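Local coordinates for LPS-assembly lipoprotein (PDB 4KWY) that probably serves as an LptE-family lipoprotein that helps assemble lipopolysaccharide into the outer membrane, at residues E19-Y24 against D113-A118; E28-A33 against E121-I126; D75-D80 against G84-K89. All blocks are in the same frame, centred on the assembly; numbering follows the deposited sequence.

Contact 1 (E19-Y24 against D113-A118); sequences EGRGGY and DGQERA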
# COMPACT_ATOMS: atom_id res chain seq x y z
N GLU A 19 -1.52 -6.58 -11.81
CA GLU A 19 -0.76 -7.78 -11.49
C GLU A 19 0.62 -7.44 -10.89
O GLU A 19 1.39 -6.69 -11.51
CB GLU A 19 -0.56 -8.62 -12.76
CG GLU A 19 -1.74 -9.53 -13.10
CD GLU A 19 -1.39 -10.67 -14.05
OE1 GLU A 19 -0.36 -11.34 -13.83
OE2 GLU A 19 -2.17 -10.90 -15.00
N GLY A 20 0.90 -7.98 -9.71
CA GLY A 20 2.17 -7.75 -9.03
C GLY A 20 2.12 -8.07 -7.56
O GLY A 20 1.07 -7.89 -6.94
N ARG A 21 3.26 -8.52 -6.97
CA ARG A 21 3.29 -8.86 -5.54
C ARG A 21 3.04 -7.61 -4.67
O ARG A 21 2.20 -7.68 -3.77
CB ARG A 21 4.59 -9.58 -5.11
CG ARG A 21 4.48 -10.04 -3.66
CD ARG A 21 5.30 -11.24 -3.30
NE ARG A 21 5.75 -11.16 -1.90
CZ ARG A 21 5.07 -11.65 -0.87
NH1 ARG A 21 3.93 -12.30 -1.06
NH2 ARG A 21 5.54 -11.48 0.37
N GLY A 22 3.71 -6.50 -4.99
CA GLY A 22 3.55 -5.22 -4.30
C GLY A 22 2.14 -4.67 -4.29
O GLY A 22 1.62 -4.34 -3.22
N GLY A 23 1.50 -4.63 -5.46
CA GLY A 23 0.12 -4.17 -5.58
C GLY A 23 -0.83 -5.12 -4.89
O GLY A 23 -1.82 -4.68 -4.29
N TYR A 24 -0.53 -6.44 -4.93
CA TYR A 24 -1.34 -7.45 -4.24
C TYR A 24 -1.25 -7.22 -2.73
O TYR A 24 -2.28 -7.13 -2.08
CB TYR A 24 -0.91 -8.88 -4.62
CG TYR A 24 -1.62 -9.97 -3.83
CD1 TYR A 24 -2.90 -10.39 -4.18
CD2 TYR A 24 -1.00 -10.60 -2.75
CE1 TYR A 24 -3.56 -11.39 -3.46
CE2 TYR A 24 -1.65 -11.60 -2.02
CZ TYR A 24 -2.92 -12.00 -2.39
OH TYR A 24 -3.55 -12.99 -1.66
N ASP A 113 8.50 -11.00 4.91
CA ASP A 113 8.10 -10.22 6.08
C ASP A 113 8.44 -8.73 5.83
O ASP A 113 7.60 -7.88 6.12
CB ASP A 113 8.75 -10.75 7.37
CG ASP A 113 8.50 -9.87 8.58
OD1 ASP A 113 7.39 -9.91 9.12
OD2 ASP A 113 9.40 -9.11 8.94
N GLY A 114 9.60 -8.45 5.21
CA GLY A 114 10.00 -7.10 4.84
C GLY A 114 9.01 -6.48 3.86
O GLY A 114 8.57 -5.33 4.01
N GLN A 115 8.60 -7.27 2.86
CA GLN A 115 7.62 -6.85 1.86
C GLN A 115 6.24 -6.52 2.49
O GLN A 115 5.61 -5.51 2.12
CB GLN A 115 7.49 -7.93 0.80
CG GLN A 115 8.71 -7.94 -0.11
CD GLN A 115 8.58 -8.89 -1.25
OE1 GLN A 115 8.04 -10.00 -1.12
NE2 GLN A 115 9.10 -8.48 -2.39
N GLU A 116 5.80 -7.33 3.46
CA GLU A 116 4.55 -7.14 4.20
C GLU A 116 4.61 -5.86 5.04
O GLU A 116 3.65 -5.09 5.07
CB GLU A 116 4.27 -8.37 5.08
CG GLU A 116 3.47 -9.44 4.35
CD GLU A 116 3.84 -10.89 4.61
OE1 GLU A 116 4.28 -11.20 5.75
OE2 GLU A 116 3.68 -11.71 3.68
N ARG A 117 5.77 -5.61 5.69
CA ARG A 117 6.00 -4.45 6.52
C ARG A 117 6.04 -3.16 5.68
O ARG A 117 5.47 -2.14 6.10
CB ARG A 117 7.27 -4.64 7.34
CG ARG A 117 7.06 -5.63 8.49
CD ARG A 117 8.22 -5.58 9.46
NE ARG A 117 9.40 -6.28 8.96
CZ ARG A 117 10.50 -5.68 8.53
NH1 ARG A 117 10.59 -4.35 8.54
NH2 ARG A 117 11.52 -6.39 8.08
N ALA A 118 6.64 -3.22 4.47
CA ALA A 118 6.65 -2.08 3.54
C ALA A 118 5.22 -1.77 3.11
O ALA A 118 4.78 -0.63 3.28
CB ALA A 118 7.52 -2.41 2.33
O HOH W 1 3.42 -13.69 1.83

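Contact 2 (E28-A33 against E121-I126); sequences EQLDDA and EAARKI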
# COMPACT_ATOMS: atom_id res chain seq x y z
N GLU A 28 -4.27 -5.62 -0.35
CA GLU A 28 -4.68 -6.46 0.78
C GLU A 28 -4.60 -5.65 2.06
O GLU A 28 -5.56 -5.65 2.83
CB GLU A 28 -3.76 -7.70 0.86
CG GLU A 28 -4.35 -8.89 1.61
CD GLU A 28 -3.42 -10.08 1.78
OE1 GLU A 28 -2.22 -9.88 2.10
OE2 GLU A 28 -3.91 -11.22 1.65
N GLN A 29 -3.49 -4.90 2.26
CA GLN A 29 -3.28 -4.05 3.43
C GLN A 29 -4.24 -2.88 3.47
O GLN A 29 -4.70 -2.53 4.55
CB GLN A 29 -1.83 -3.52 3.46
CG GLN A 29 -0.80 -4.50 4.05
CD GLN A 29 -1.19 -4.98 5.42
OE1 GLN A 29 -1.44 -4.19 6.33
NE2 GLN A 29 -1.38 -6.27 5.56
N LEU A 30 -4.52 -2.26 2.32
CA LEU A 30 -5.44 -1.13 2.22
C LEU A 30 -6.89 -1.60 2.41
O LEU A 30 -7.63 -0.91 3.09
CB LEU A 30 -5.27 -0.40 0.88
CG LEU A 30 -4.17 0.65 0.80
CD1 LEU A 30 -3.87 1.00 -0.61
CD2 LEU A 30 -4.55 1.92 1.54
N ASP A 31 -7.29 -2.78 1.88
CA ASP A 31 -8.65 -3.32 2.07
C ASP A 31 -8.92 -3.54 3.57
O ASP A 31 -10.04 -3.35 4.02
CB ASP A 31 -8.89 -4.63 1.28
CG ASP A 31 -9.18 -4.46 -0.20
OD1 ASP A 31 -9.62 -3.35 -0.60
OD2 ASP A 31 -9.01 -5.45 -0.97
N ASP A 32 -7.86 -3.88 4.32
CA ASP A 32 -7.88 -4.07 5.77
C ASP A 32 -7.96 -2.72 6.51
O ASP A 32 -8.87 -2.52 7.32
CB ASP A 32 -6.62 -4.83 6.22
CG ASP A 32 -6.78 -6.34 6.33
OD1 ASP A 32 -7.58 -6.92 5.55
OD2 ASP A 32 -6.07 -6.95 7.16
N ALA A 33 -7.02 -1.80 6.22
CA ALA A 33 -6.94 -0.46 6.79
C ALA A 33 -8.19 0.40 6.46
O ALA A 33 -8.69 1.12 7.33
CB ALA A 33 -5.68 0.23 6.30
N GLU A 121 3.12 -0.22 6.06
CA GLU A 121 3.47 1.19 6.27
C GLU A 121 2.99 2.07 5.12
O GLU A 121 2.52 3.18 5.38
CB GLU A 121 4.98 1.39 6.49
CG GLU A 121 5.43 2.81 6.85
CD GLU A 121 4.74 3.61 7.95
OE1 GLU A 121 4.10 3.01 8.85
OE2 GLU A 121 4.88 4.86 7.93
N ALA A 122 3.10 1.60 3.85
CA ALA A 122 2.58 2.32 2.69
C ALA A 122 1.07 2.49 2.81
O ALA A 122 0.59 3.60 2.61
CB ALA A 122 2.92 1.60 1.40
N ALA A 123 0.35 1.41 3.23
CA ALA A 123 -1.11 1.39 3.44
C ALA A 123 -1.51 2.38 4.50
O ALA A 123 -2.45 3.13 4.28
CB ALA A 123 -1.57 0.01 3.83
N ARG A 124 -0.77 2.42 5.61
CA ARG A 124 -0.97 3.32 6.73
C ARG A 124 -0.81 4.79 6.30
O ARG A 124 -1.65 5.61 6.65
CB ARG A 124 0.02 2.96 7.85
CG ARG A 124 -0.17 3.71 9.15
CD ARG A 124 0.95 3.39 10.11
NE ARG A 124 0.88 4.16 11.36
CZ ARG A 124 0.91 3.61 12.57
NH1 ARG A 124 0.99 2.29 12.71
NH2 ARG A 124 0.88 4.38 13.65
N LYS A 125 0.24 5.12 5.52
CA LYS A 125 0.51 6.47 5.00
C LYS A 125 -0.59 6.96 4.03
O LYS A 125 -0.99 8.11 4.12
CB LYS A 125 1.88 6.50 4.30
CG LYS A 125 3.05 6.62 5.25
CD LYS A 125 4.34 6.45 4.52
CE LYS A 125 5.19 7.69 4.57
NZ LYS A 125 6.54 7.46 4.00
N ILE A 126 -1.05 6.10 3.11
CA ILE A 126 -2.10 6.39 2.15
C ILE A 126 -3.48 6.59 2.89
O ILE A 126 -4.21 7.54 2.58
CB ILE A 126 -2.17 5.27 1.07
CG1 ILE A 126 -0.90 5.25 0.22
CG2 ILE A 126 -3.45 5.42 0.18
CD1 ILE A 126 -0.79 4.01 -0.71

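Contact 3 (D75-D80 against G84-K89); sequences DWRLLD and GAEVHK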
# COMPACT_ATOMS: atom_id res chain seq x y z
N ASP A 75 2.77 5.30 -6.86
CA ASP A 75 2.02 6.43 -7.38
C ASP A 75 0.60 6.00 -7.35
O ASP A 75 0.33 4.87 -7.76
CB ASP A 75 2.46 6.83 -8.81
CG ASP A 75 3.74 7.64 -8.82
OD1 ASP A 75 3.71 8.80 -8.36
OD2 ASP A 75 4.75 7.13 -9.30
N TRP A 76 -0.30 6.82 -6.81
CA TRP A 76 -1.70 6.41 -6.74
C TRP A 76 -2.67 7.56 -7.08
O TRP A 76 -2.37 8.73 -6.82
CB TRP A 76 -2.01 5.79 -5.37
CG TRP A 76 -1.59 6.61 -4.20
CD1 TRP A 76 -0.40 6.55 -3.53
CD2 TRP A 76 -2.38 7.59 -3.53
NE1 TRP A 76 -0.40 7.45 -2.48
CE2 TRP A 76 -1.61 8.10 -2.46
CE3 TRP A 76 -3.68 8.11 -3.74
CZ2 TRP A 76 -2.08 9.09 -1.60
CZ3 TRP A 76 -4.17 9.06 -2.86
CH2 TRP A 76 -3.37 9.55 -1.81
N ARG A 77 -3.83 7.20 -7.66
CA ARG A 77 -4.93 8.08 -8.08
C ARG A 77 -6.24 7.66 -7.45
O ARG A 77 -6.58 6.47 -7.50
CB ARG A 77 -5.12 8.05 -9.61
CG ARG A 77 -3.95 8.52 -10.39
CD ARG A 77 -4.20 8.44 -11.87
NE ARG A 77 -2.93 8.14 -12.53
CZ ARG A 77 -2.11 9.06 -13.03
NH1 ARG A 77 -2.45 10.34 -13.04
NH2 ARG A 77 -0.95 8.70 -13.58
N LEU A 78 -7.01 8.62 -6.93
CA LEU A 78 -8.33 8.34 -6.37
C LEU A 78 -9.36 8.85 -7.35
O LEU A 78 -9.34 10.03 -7.70
CB LEU A 78 -8.51 8.97 -4.97
CG LEU A 78 -9.79 8.56 -4.21
CD1 LEU A 78 -9.70 7.12 -3.67
CD2 LEU A 78 -10.07 9.50 -3.08
N LEU A 79 -10.21 7.96 -7.85
CA LEU A 79 -11.21 8.40 -8.82
C LEU A 79 -12.62 8.34 -8.28
O LEU A 79 -12.92 7.54 -7.38
CB LEU A 79 -11.17 7.58 -10.13
CG LEU A 79 -9.84 7.18 -10.73
CD1 LEU A 79 -10.06 6.39 -11.95
CD2 LEU A 79 -8.97 8.39 -11.05
N ASP A 80 -13.49 9.14 -8.87
CA ASP A 80 -14.92 9.03 -8.62
C ASP A 80 -15.35 7.76 -9.39
O ASP A 80 -15.13 7.69 -10.61
CB ASP A 80 -15.66 10.30 -9.08
CG ASP A 80 -17.13 10.34 -8.70
OD1 ASP A 80 -17.86 9.37 -9.01
OD2 ASP A 80 -17.56 11.37 -8.13
N GLY A 84 -15.20 8.49 -13.33
CA GLY A 84 -13.77 8.30 -13.54
C GLY A 84 -12.92 9.54 -13.40
O GLY A 84 -11.76 9.56 -13.82
N ALA A 85 -13.49 10.61 -12.83
CA ALA A 85 -12.72 11.83 -12.62
C ALA A 85 -11.77 11.61 -11.46
O ALA A 85 -12.16 11.03 -10.44
CB ALA A 85 -13.64 13.02 -12.36
N GLU A 86 -10.52 12.05 -11.63
CA GLU A 86 -9.50 11.99 -10.61
C GLU A 86 -9.81 13.08 -9.59
O GLU A 86 -9.87 14.26 -9.95
CB GLU A 86 -8.13 12.13 -11.26
CG GLU A 86 -6.96 11.85 -10.34
CD GLU A 86 -5.69 12.50 -10.86
OE1 GLU A 86 -5.17 12.05 -11.90
OE2 GLU A 86 -5.29 13.54 -10.29
N VAL A 87 -10.11 12.68 -8.34
CA VAL A 87 -10.54 13.61 -7.29
C VAL A 87 -9.43 13.89 -6.29
O VAL A 87 -9.53 14.87 -5.52
CB VAL A 87 -11.84 13.14 -6.58
CG1 VAL A 87 -13.03 13.21 -7.53
CG2 VAL A 87 -11.71 11.76 -5.95
N HIS A 88 -8.37 13.05 -6.31
CA HIS A 88 -7.20 13.11 -5.43
C HIS A 88 -6.13 12.16 -5.93
O HIS A 88 -6.44 11.13 -6.52
CB HIS A 88 -7.61 12.76 -3.98
CG HIS A 88 -6.58 13.06 -2.93
ND1 HIS A 88 -5.90 14.27 -2.91
CD2 HIS A 88 -6.18 12.31 -1.87
CE1 HIS A 88 -5.07 14.19 -1.87
NE2 HIS A 88 -5.22 13.04 -1.21
N LYS A 89 -4.87 12.50 -5.68
CA LYS A 89 -3.74 11.64 -6.03
C LYS A 89 -2.60 11.77 -4.98
O LYS A 89 -2.70 12.55 -4.01
CB LYS A 89 -3.26 11.91 -7.48
CG LYS A 89 -2.36 13.10 -7.74
CD LYS A 89 -1.96 13.06 -9.21
CE LYS A 89 -0.90 14.06 -9.60
NZ LYS A 89 -0.61 14.01 -11.07

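Contact 1 (E19-Y24 against D113-A118)
The first turn of helix 21-34, with G20 at its N-cap position, is joined to the first half of the long helix 104-135 by the guanidinium of R21, which meets the side chains of Q115 and E116. This is a polar contact between two helices of the alpha/beta fold of an LptE-like lipoprotein. R21 leaves its helix with CG anti to the backbone N (chi1 -173°), which carries the chain out of the first turn, and a bend at chi3 then turns the guanidinium edge to the partner helix. NE gives the main bond, to Q115 OE1 at 2.7 Å, and the N-H points almost straight at the oxygen (170°). OE1 lies in the guanidinium plane, yet the donor stands above the amide plane of Q115, the two planes being 39° apart. R21 NH2 adds a weak second bond to the same Q115 OE1 at 3.3 Å, so both hydrogen bonds across the contact converge on one oxygen. Q115 is buried, and its NE2 is bonded to the backbone oxygen of F55, so both ends of the amide are engaged and its rotation is fixed. On the same first turn, G22 N and G23 N are bonded to the carboxylate of E52. E116, the next residue after Q115, bends at chi2 to bring its carboxylate near, steeply turned to the guanidinium. The salt bridge is long, with R21 NH2 3.8 Å from E116 OE2. A water bridges the two charged groups, accepting from R21 NH1 at 3.2 Å and donating to E116 OE2 at 2.7 Å.

Contact 2 (E28-A33 against E121-I126)
The carboxamide of Q29, the one flat side-chain group among the residues that touch, lays neither a face nor an edge against helix 121-126: its OE1 stays 4.9 Å from A123 CB, and Q29 meets A123 through CB instead. The contact is an alpha-alpha packing of helix 21-34 against helix 104-135, the pair that lies over one face of the mixed sheet. The short segments run in broadly the same direction, crossing at -46° with their axes 8.7 Å apart. Such closeness is possible because A123 presents just a methyl group at the crossing, where its CA comes within 5.2 Å of L30 CA. That methyl sits between two neighbours on the opposing helix, with A123 CB 3.6 Å from Q29 CB and 4.0 Å from L30 CG. Beyond CB, Q29 bends at chi2, and its side chain also rests on A119 and A120 of the long helix. L30 works from the sheet side. With CG anti to the carbonyl carbon (chi1 -84°), its isobutyl group is carried toward the partner helix, and CD2 reaches past the A123 methyl to lie 3.7 Å from A123 O. The side chains of L30 and I126 cross at about a right angle. L46 and L48 of strand 44-50 lie against L30, while L26, one turn before L30 in helix 21-34, packs on A123 and I126, so the buried methyls belong to the core between helices and sheet. The last link toward the C-terminal end is branch to branch, where L30 CD2 meets I126 CG2 at 3.9 Å.

Contact 3 (D75-D80 against G84-K89)
L78, K89 and D80 contribute the largest buried areas. L78 N donates to H88 O at 2.6 Å, while L78 O receives V87 N at 2.8 Å and, weakly, H88 N at 3.5 Å. Its CG, anti to the backbone N (chi1 -172°), puts CD2 beside V87 CG2. V87 and H88 thus both face L78, a classic bulge in the beta hairpin formed by strands 67-80 and 86-99. Toward the turn, D80 N bonds to A85 O and D80 O takes G84 N, each at 2.8 Å; D80 OD1 accepts from K82 N, within the turn. At the other end, K89 meets the strand through its CA and CB, both close to W76 O. K89 C sits over the W76 ring, 3.8 Å above its plane near the rim. The indole edge also meets H88 in an offset edge-to-face pair with planes at 72°, and NE1 bonds to T92. Replacing W76 by an alanine would probably open a gap beside H88 and K89 and leave T92 OG1 without the indole donor. On the face that carries R77, L79 and E86, R77 NH1 reaches E86 OE1 in a weakly bonded salt bridge of 3.4 Å, OE1 lying in the guanidinium plane.

From the N terminus, after strand 13-17, helix 21-34 supplies the first segments of contacts 1 and 2 in turn. The chain then adds the remaining strands of the sheet, and at its last two strands contact 3 closes a short hairpin loop of three intervening residues. Helix 104-135 follows strand 86-99 and returns to close the two long loops, first contact 1 at 113-118 and then contact 2 at 121-126. These two therefore cross along the chain, and contact 3 falls within both of their loops. Contacts 1 and 2 hold the helices together at centres 11 Å apart. Contact 2 also reaches the hairpin, where I126 CG1 packs 3.5 Å from W76 NE1, tying the helical layer to the sheet.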